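Local coordinates for protein alkaline serine protease AL20 (Nesterenkonia abyssinica, PDB 3CP7) that probably hydrolyses peptide bonds as a thermostable, secreted bacterial serine protease of trypsin-like type, working under alkaline conditions, at residues P114-Y128 with G171-N184. Numbering follows the deposited sequence.
Sequences PIAFNQPRGQYYSAY and GPWFLGNGTGGAQN
Phe-174 N donates to Ser-126 O across 2.8 Å in a nearly straight bond (174° at the hydrogen), and Ser-126 N answers to Phe-174 O at 2.9 Å; this reciprocal exchange defines an antiparallel hydrogen-bonded pair. The ladder extends either way, from Gly-176 N to Tyr-124 O and from Tyr-128 N to Pro-172 O. Ser-126 OG lies near Gly-176 O and Gly-178 N, which would tie the turn to the strand, although the position of that hydroxyl is doubtful.

One face of this ladder carries Ala-127, whose methyl reaches Trp-173 CD1 (3.5 Å). The indole's benzo edge meets the phenol of Tyr-125 edge-to-face: CE3 stands 3.6 Å above the ring, over its centre, and the planes differ by 58°. With CG opposite the carbonyl carbon (chi1 -70°), the Tyr-125 ring is carried back beside strand 172-175, where Trp-173 meets its face, while Leu-175 runs alongside and sets CD2 3.6 Å from Tyr-125 CE2. Trp-173 NE1 is held by Asn-187. Elsewhere, Thr-179 CG2 sits over the Tyr-128 ring in a CH-pi contact, 3.6 Å from its centroid, and Phe-174 approaches the same ring obliquely.

The start of 114-128 adds a single bridge at Ile-115 and Gln-183: Gln-183 N bonds to Pro-114 O (2.8 Å), and Ala-116 N to Gln-183 O (2.9 Å). Strands 172-175 and 183-184 pair with each other, so 114-128 flanks that pair from both sides, with 124-128 along the first and Ile-115 at the second.

The pairing belongs to the second antiparallel sheet of a chymotrypsin-like fold, and Gly-171 lies near the presumed Ser-His-Asp triad. Strand 124-129 continues the sheet into 142-150 through Gly-146 and Cys-144, Trp-173 and Ala-127 touch Ile-160 of strand 158-161, and Ile-115 and Phe-117 pack on helix 205-214.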
ATOM      1  N   PRO A 114       3.257  20.628   7.678  1.00  9.33           N
ATOM      2  CA  PRO A 114       3.690  19.541   8.549  1.00  9.64           C
ATOM      3  C   PRO A 114       2.518  18.569   8.700  1.00  8.94           C
ATOM      4  O   PRO A 114       1.369  18.935   8.420  1.00  9.18           O
ATOM      5  CB  PRO A 114       4.001  20.230   9.891  1.00 10.48           C
ATOM      6  CG  PRO A 114       3.647  21.667   9.745  1.00 11.25           C
ATOM      7  CD  PRO A 114       3.010  21.887   8.406  1.00  9.79           C
ATOM      8  N   ILE A 115       2.807  17.355   9.140  1.00  8.89           N
ATOM      9  CA  ILE A 115       1.761  16.352   9.342  1.00  9.24           C
ATOM     10  C   ILE A 115       2.007  15.711  10.699  1.00  9.59           C
ATOM     11  O   ILE A 115       3.154  15.482  11.087  1.00 10.73           O
ATOM     12  CB  ILE A 115       1.735  15.344   8.164  1.00  8.97           C
ATOM     13  CG1 ILE A 115       0.573  14.349   8.291  1.00  8.95           C
ATOM     14  CG2 ILE A 115       3.094  14.642   8.010  1.00 11.30           C
ATOM     15  CD1 ILE A 115       0.337  13.542   7.019  1.00  8.91           C
ATOM     16  N   ALA A 116       0.922  15.462  11.426  1.00  9.00           N
ATOM     17  CA  ALA A 116       0.983  14.974  12.809  1.00  9.03           C
ATOM     18  C   ALA A 116       0.123  13.729  12.984  1.00  8.51           C
ATOM     19  O   ALA A 116      -0.933  13.584  12.351  1.00  8.79           O
ATOM     20  CB  ALA A 116       0.533  16.063  13.791  1.00  9.68           C
ATOM     21  N   PHE A 117       0.576  12.844  13.863  1.00  8.32           N
ATOM     22  CA  PHE A 117      -0.110  11.578  14.139  1.00  8.94           C
ATOM     23  C   PHE A 117      -0.193  11.352  15.634  1.00  9.12           C
ATOM     24  O   PHE A 117       0.582  11.937  16.417  1.00  9.82           O
ATOM     25  CB  PHE A 117       0.649  10.422  13.495  1.00  8.78           C
ATOM     26  CG  PHE A 117       0.970  10.652  12.049  1.00  8.75           C
ATOM     27  CD1 PHE A 117       0.035  10.361  11.065  1.00  8.24           C
ATOM     28  CD2 PHE A 117       2.201  11.189  11.675  1.00  8.72           C
ATOM     29  CE1 PHE A 117       0.313  10.591   9.723  1.00  9.43           C
ATOM     30  CE2 PHE A 117       2.496  11.408  10.330  1.00  9.14           C
ATOM     31  CZ  PHE A 117       1.563  11.103   9.355  1.00  9.71           C
ATOM     32  N   ASN A 118      -1.121  10.483  16.030  1.00  9.39           N
ATOM     33  CA  ASN A 118      -1.267  10.111  17.439  1.00 10.09           C
ATOM     34  C   ASN A 118      -1.424  11.315  18.349  1.00 10.21           C
ATOM     35  O   ASN A 118      -0.818  11.399  19.432  1.00 10.69           O
ATOM     36  CB  ASN A 118      -0.139   9.170  17.878  1.00 10.74           C
ATOM     37  CG  ASN A 118      -0.250   7.819  17.211  1.00 12.22           C
ATOM     38  OD1 ASN A 118      -1.305   7.189  17.249  1.00 13.37           O
ATOM     39  ND2 ASN A 118       0.820   7.385  16.574  1.00 14.36           N
ATOM     40  N   GLN A 119      -2.262  12.235  17.892  1.00 10.48           N
ATOM     41  CA  GLN A 119      -2.619  13.432  18.635  1.00 10.32           C
ATOM     42  C   GLN A 119      -3.929  13.197  19.393  1.00 10.90           C
ATOM     43  O   GLN A 119      -4.655  12.254  19.089  1.00 10.58           O
ATOM     44  CB  GLN A 119      -2.749  14.611  17.673  1.00 10.84           C
ATOM     45  CG  GLN A 119      -1.463  14.907  16.913  1.00 11.18           C
ATOM     46  CD  GLN A 119      -0.310  15.254  17.843  1.00 13.13           C
ATOM     47  OE1 GLN A 119      -0.401  16.201  18.625  1.00 17.19           O
ATOM     48  NE2 GLN A 119       0.770  14.494  17.767  1.00 12.77           N
ATOM     49  N   PRO A 120      -4.242  14.054  20.386  1.00 10.87           N
ATOM     50  CA  PRO A 120      -5.503  13.860  21.094  1.00 11.30           C
ATOM     51  C   PRO A 120      -6.721  13.920  20.178  1.00 11.46           C
ATOM     52  O   PRO A 120      -6.696  14.582  19.135  1.00 11.38           O
ATOM     53  CB  PRO A 120      -5.531  15.039  22.076  1.00 11.64           C
ATOM     54  CG  PRO A 120      -4.101  15.363  22.302  1.00 11.76           C
ATOM     55  CD  PRO A 120      -3.468  15.173  20.948  1.00 11.65           C
ATOM     56  N   ARG A 121      -7.769  13.214  20.580  1.00 11.26           N
ATOM     57  CA  ARG A 121      -9.086  13.369  19.984  1.00 11.46           C
ATOM     58  C   ARG A 121      -9.737  14.661  20.476  1.00 11.94           C
ATOM     59  O   ARG A 121      -9.362  15.193  21.524  1.00 12.43           O
ATOM     60  CB  ARG A 121      -9.966  12.164  20.339  1.00 11.74           C
ATOM     61  CG  ARG A 121      -9.421  10.844  19.806  1.00 11.34           C
ATOM     62  CD  ARG A 121     -10.311   9.652  20.161  1.00 11.28           C
ATOM     63  NE  ARG A 121     -11.595   9.662  19.453  1.00  9.82           N
ATOM     64  CZ  ARG A 121     -11.765   9.291  18.182  1.00 10.99           C
ATOM     65  NH1 ARG A 121     -10.728   8.886  17.468  1.00 10.81           N
ATOM     66  NH2 ARG A 121     -12.960   9.349  17.611  1.00 10.23           N
ATOM     67  N   GLY A 122     -10.706  15.163  19.722  1.00 11.29           N
ATOM     68  CA  GLY A 122     -11.517  16.292  20.169  1.00 11.70           C
ATOM     69  C   GLY A 122     -10.846  17.641  20.062  1.00 12.30           C
ATOM     70  O   GLY A 122     -11.239  18.591  20.747  1.00 12.99           O
ATOM     71  N   GLN A 123      -9.859  17.745  19.177  1.00 12.44           N
ATOM     72  CA  GLN A 123      -9.184  19.016  18.934  1.00 12.86           C
ATOM     73  C   GLN A 123      -9.990  19.925  18.006  1.00 12.10           C
ATOM     74  O   GLN A 123     -10.933  19.483  17.351  1.00 12.31           O
ATOM     75  CB  GLN A 123      -7.804  18.773  18.323  1.00 13.57           C
ATOM     76  CG  GLN A 123      -6.858  17.948  19.183  1.00 16.51           C
ATOM     77  CD  GLN A 123      -6.191  18.767  20.253  1.00 21.23           C
ATOM     78  OE1 GLN A 123      -5.026  19.154  20.118  1.00 24.04           O
ATOM     79  NE2 GLN A 123      -6.929  19.065  21.314  1.00 22.54           N
ATOM     80  N   TYR A 124      -9.596  21.195  17.952  1.00 11.99           N
ATOM     81  CA  TYR A 124     -10.181  22.170  17.051  1.00 11.57           C
ATOM     82  C   TYR A 124      -9.447  22.129  15.706  1.00 10.93           C
ATOM     83  O   TYR A 124      -8.210  22.110  15.660  1.00 11.15           O
ATOM     84  CB  TYR A 124     -10.078  23.574  17.664  1.00 12.34           C
ATOM     85  CG  TYR A 124     -10.725  24.661  16.843  1.00 13.01           C
ATOM     86  CD1 TYR A 124     -12.068  24.980  17.001  1.00 13.99           C
ATOM     87  CD2 TYR A 124      -9.989  25.376  15.905  1.00 14.87           C
ATOM     88  CE1 TYR A 124     -12.659  25.987  16.243  1.00 15.29           C
ATOM     89  CE2 TYR A 124     -10.571  26.373  15.146  1.00 15.20           C
ATOM     90  CZ  TYR A 124     -11.903  26.678  15.317  1.00 14.57           C
ATOM     91  OH  TYR A 124     -12.465  27.685  14.556  1.00 16.85           O
ATOM     92  N   TYR A 125     -10.223  22.143  14.627  1.00  9.85           N
ATOM     93  CA  TYR A 125      -9.696  22.031  13.278  1.00  9.97           C
ATOM     94  C   TYR A 125     -10.197  23.113  12.351  1.00 10.11           C
ATOM     95  O   TYR A 125     -11.302  23.641  12.518  1.00 10.47           O
ATOM     96  CB  TYR A 125     -10.116  20.693  12.651  1.00  9.48           C
ATOM     97  CG  TYR A 125      -9.443  19.484  13.248  1.00  8.66           C
ATOM     98  CD1 TYR A 125     -10.075  18.730  14.237  1.00  8.68           C
ATOM     99  CD2 TYR A 125      -8.162  19.096  12.834  1.00  8.79           C
ATOM    100  CE1 TYR A 125      -9.463  17.612  14.790  1.00  8.95           C
ATOM    101  CE2 TYR A 125      -7.537  17.978  13.384  1.00  9.40           C
ATOM    102  CZ  TYR A 125      -8.196  17.243  14.376  1.00  8.84           C
ATOM    103  OH  TYR A 125      -7.618  16.135  14.935  1.00  9.52           O
ATOM    104  N   SER A 126      -9.371  23.395  11.346  1.00 10.02           N
ATOM    105  CA  SER A 126      -9.759  24.116  10.153  1.00  9.26           C
ATOM    106  C   SER A 126      -9.589  23.158   8.975  1.00  9.72           C
ATOM    107  O   SER A 126      -8.477  22.673   8.721  1.00  9.65           O
ATOM    108  CB  SER A 126      -8.854  25.334   9.966  1.00  9.61           C
ATOM    109  OG  SER A 126      -8.989  26.216  11.067  1.00  9.87           O
ATOM    110  N   ALA A 127     -10.693  22.857   8.295  1.00  8.88           N
ATOM    111  CA  ALA A 127     -10.692  21.907   7.171  1.00  9.05           C
ATOM    112  C   ALA A 127     -10.941  22.653   5.872  1.00  9.05           C
ATOM    113  O   ALA A 127     -11.710  23.610   5.841  1.00  9.18           O
ATOM    114  CB  ALA A 127     -11.748  20.838   7.377  1.00  9.47           C
ATOM    115  N   TYR A 128     -10.289  22.215   4.800  1.00  9.08           N
ATOM    116  CA  TYR A 128     -10.322  22.920   3.520  1.00  8.41           C
ATOM    117  C   TYR A 128     -10.623  21.969   2.386  1.00  8.26           C
ATOM    118  O   TYR A 128     -10.314  20.779   2.465  1.00  7.85           O
ATOM    119  CB  TYR A 128      -8.982  23.639   3.272  1.00  9.09           C
ATOM    120  CG  TYR A 128      -8.784  24.752   4.261  1.00  9.15           C
ATOM    121  CD1 TYR A 128      -8.253  24.498   5.521  1.00 10.27           C
ATOM    122  CD2 TYR A 128      -9.158  26.059   3.949  1.00 10.17           C
ATOM    123  CE1 TYR A 128      -8.102  25.516   6.459  1.00  8.84           C
ATOM    124  CE2 TYR A 128      -9.005  27.088   4.882  1.00 12.02           C
ATOM    125  CZ  TYR A 128      -8.494  26.801   6.129  1.00  9.75           C
ATOM    126  OH  TYR A 128      -8.328  27.793   7.065  1.00 12.17           O
ATOM    127  N   GLY A 171      -9.515  16.797   1.171  1.00  7.27           N
ATOM    128  CA  GLY A 171      -9.009  18.085   1.657  1.00  7.70           C
ATOM    129  C   GLY A 171      -8.483  17.977   3.075  1.00  7.51           C
ATOM    130  O   GLY A 171      -8.909  17.118   3.837  1.00  7.09           O
ATOM    131  N   PRO A 172      -7.511  18.821   3.430  1.00  7.68           N
ATOM    132  CA  PRO A 172      -6.826  18.686   4.711  1.00  7.41           C
ATOM    133  C   PRO A 172      -7.614  19.205   5.909  1.00  7.43           C
ATOM    134  O   PRO A 172      -8.344  20.202   5.798  1.00  7.95           O
ATOM    135  CB  PRO A 172      -5.573  19.542   4.523  1.00  7.54           C
ATOM    136  CG  PRO A 172      -6.015  20.607   3.553  1.00  7.95           C
ATOM    137  CD  PRO A 172      -6.942  19.899   2.596  1.00  7.83           C
ATOM    138  N   TRP A 173      -7.453  18.529   7.044  1.00  7.62           N
ATOM    139  CA  TRP A 173      -7.817  19.093   8.346  1.00  8.10           C
ATOM    140  C   TRP A 173      -6.533  19.548   9.014  1.00  8.42           C
ATOM    141  O   TRP A 173      -5.630  18.745   9.241  1.00  8.24           O
ATOM    142  CB  TRP A 173      -8.440  18.035   9.242  1.00  8.12           C
ATOM    143  CG  TRP A 173      -9.825  17.599   8.903  1.00  7.72           C
ATOM    144  CD1 TRP A 173     -10.446  17.631   7.672  1.00  7.92           C
ATOM    145  CD2 TRP A 173     -10.757  16.995   9.809  1.00  8.72           C
ATOM    146  NE1 TRP A 173     -11.728  17.123   7.782  1.00  7.55           N
ATOM    147  CE2 TRP A 173     -11.930  16.709   9.074  1.00  7.49           C
ATOM    148  CE3 TRP A 173     -10.713  16.676  11.180  1.00  8.63           C
ATOM    149  CZ2 TRP A 173     -13.056  16.122   9.666  1.00  8.51           C
ATOM    150  CZ3 TRP A 173     -11.826  16.085  11.762  1.00  8.72           C
ATOM    151  CH2 TRP A 173     -12.979  15.812  11.008  1.00  9.00           C
ATOM    152  N   PHE A 174      -6.459  20.834   9.337  1.00  8.97           N
ATOM    153  CA  PHE A 174      -5.316  21.371  10.072  1.00  9.21           C
ATOM    154  C   PHE A 174      -5.704  21.609  11.517  1.00  9.22           C
ATOM    155  O   PHE A 174      -6.787  22.139  11.801  1.00 10.10           O
ATOM    156  CB  PHE A 174      -4.845  22.691   9.458  1.00  9.26           C
ATOM    157  CG  PHE A 174      -4.433  22.578   8.023  1.00  9.22           C
ATOM    158  CD1 PHE A 174      -5.140  23.224   7.022  1.00  8.32           C
ATOM    159  CD2 PHE A 174      -3.318  21.823   7.681  1.00  9.53           C
ATOM    160  CE1 PHE A 174      -4.735  23.117   5.689  1.00  8.93           C
ATOM    161  CE2 PHE A 174      -2.916  21.701   6.347  1.00  9.61           C
ATOM    162  CZ  PHE A 174      -3.618  22.355   5.356  1.00  9.23           C
ATOM    163  N   LEU A 175      -4.824  21.199  12.423  1.00  9.72           N
ATOM    164  CA  LEU A 175      -4.979  21.560  13.825  1.00 10.41           C
ATOM    165  C   LEU A 175      -4.967  23.081  13.968  1.00 10.84           C
ATOM    166  O   LEU A 175      -4.115  23.755  13.388  1.00 11.26           O
ATOM    167  CB  LEU A 175      -3.875  20.920  14.666  1.00 10.79           C
ATOM    168  CG  LEU A 175      -4.050  19.406  14.807  1.00 10.83           C
ATOM    169  CD1 LEU A 175      -2.746  18.717  15.198  1.00 12.61           C
ATOM    170  CD2 LEU A 175      -5.153  19.088  15.801  1.00 12.74           C
ATOM    171  N   GLY A 176      -5.927  23.611  14.723  1.00 11.54           N
ATOM    172  CA  GLY A 176      -5.963  25.040  15.024  1.00 11.94           C
ATOM    173  C   GLY A 176      -6.687  25.886  13.995  1.00 12.52           C
ATOM    174  O   GLY A 176      -7.488  25.370  13.209  1.00 12.94           O
ATOM    175  N   ASN A 177      -6.420  27.196  13.993  1.00 13.07           N
ATOM    176  CA  ASN A 177      -7.145  28.098  13.097  1.00 13.97           C
ATOM    177  C   ASN A 177      -6.297  28.481  11.896  1.00 13.31           C
ATOM    178  O   ASN A 177      -5.158  28.941  12.034  1.00 13.94           O
ATOM    179  CB  ASN A 177      -7.709  29.343  13.831  1.00 15.58           C
ATOM    180  CG  ASN A 177      -9.173  29.681  13.397  1.00 18.96           C
ATOM    181  OD1 ASN A 177      -9.420  30.157  12.290  1.00 24.06           O
ATOM    182  ND2 ASN A 177     -10.130  29.407  14.275  1.00 21.10           N
ATOM    183  N   GLY A 178      -6.854  28.257  10.712  1.00 12.46           N
ATOM    184  CA  GLY A 178      -6.201  28.631   9.468  1.00 12.31           C
ATOM    185  C   GLY A 178      -5.508  27.485   8.749  1.00 11.65           C
ATOM    186  O   GLY A 178      -5.607  26.320   9.152  1.00 11.25           O
ATOM    187  N   THR A 179      -4.791  27.831   7.687  1.00 11.73           N
ATOM    188  CA  THR A 179      -4.157  26.845   6.812  1.00 11.52           C
ATOM    189  C   THR A 179      -2.735  26.450   7.212  1.00 11.78           C
ATOM    190  O   THR A 179      -2.131  25.594   6.565  1.00 11.69           O
ATOM    191  CB  THR A 179      -4.109  27.356   5.366  1.00 11.48           C
ATOM    192  OG1 THR A 179      -3.369  28.582   5.325  1.00 12.03           O
ATOM    193  CG2 THR A 179      -5.509  27.610   4.835  1.00 11.71           C
ATOM    194  N   GLY A 180      -2.216  27.041   8.285  1.00 12.14           N
ATOM    195  CA  GLY A 180      -0.795  26.901   8.619  1.00 12.46           C
ATOM    196  C   GLY A 180      -0.408  25.820   9.613  1.00 12.70           C
ATOM    197  O   GLY A 180       0.775  25.524   9.773  1.00 14.18           O
ATOM    198  N   GLY A 181      -1.397  25.231  10.286  1.00 12.73           N
ATOM    199  CA  GLY A 181      -1.136  24.197  11.288  1.00 11.85           C
ATOM    200  C   GLY A 181      -0.751  22.850  10.692  1.00 11.18           C
ATOM    201  O   GLY A 181      -0.724  22.679   9.467  1.00 11.40           O
ATOM    202  N   ALA A 182      -0.443  21.893  11.561  1.00 10.45           N
ATOM    203  CA  ALA A 182      -0.117  20.539  11.119  1.00 10.09           C
ATOM    204  C   ALA A 182      -1.373  19.837  10.616  1.00  9.64           C
ATOM    205  O   ALA A 182      -2.438  19.928  11.236  1.00  9.81           O
ATOM    206  CB  ALA A 182       0.522  19.734  12.254  1.00 10.39           C
ATOM    207  N   GLN A 183      -1.241  19.152   9.481  1.00  8.25           N
ATOM    208  CA  GLN A 183      -2.346  18.338   8.998  1.00  8.04           C
ATOM    209  C   GLN A 183      -2.530  17.124   9.891  1.00  8.26           C
ATOM    210  O   GLN A 183      -1.562  16.450  10.246  1.00  8.31           O
ATOM    211  CB  GLN A 183      -2.110  17.898   7.552  1.00  7.99           C
ATOM    212  CG  GLN A 183      -3.260  17.035   7.043  1.00  7.65           C
ATOM    213  CD  GLN A 183      -3.307  16.896   5.548  1.00  7.99           C
ATOM    214  OE1 GLN A 183      -2.461  17.436   4.821  1.00  7.89           O
ATOM    215  NE2 GLN A 183      -4.313  16.180   5.066  1.00  6.96           N
ATOM    216  N   ASN A 184      -3.778  16.838  10.251  1.00  8.05           N
ATOM    217  CA  ASN A 184      -4.044  15.758  11.178  1.00  8.16           C
ATOM    218  C   ASN A 184      -5.303  14.933  10.861  1.00  7.76           C
ATOM    219  O   ASN A 184      -5.707  14.071  11.645  1.00  8.31           O
ATOM    220  CB  ASN A 184      -4.055  16.308  12.603  1.00  8.26           C
ATOM    221  CG  ASN A 184      -4.138  15.226  13.661  1.00  8.01           C
ATOM    222  OD1 ASN A 184      -3.272  14.330  13.755  1.00 10.55           O
ATOM    223  ND2 ASN A 184      -5.160  15.323  14.502  1.00  6.98           N
TER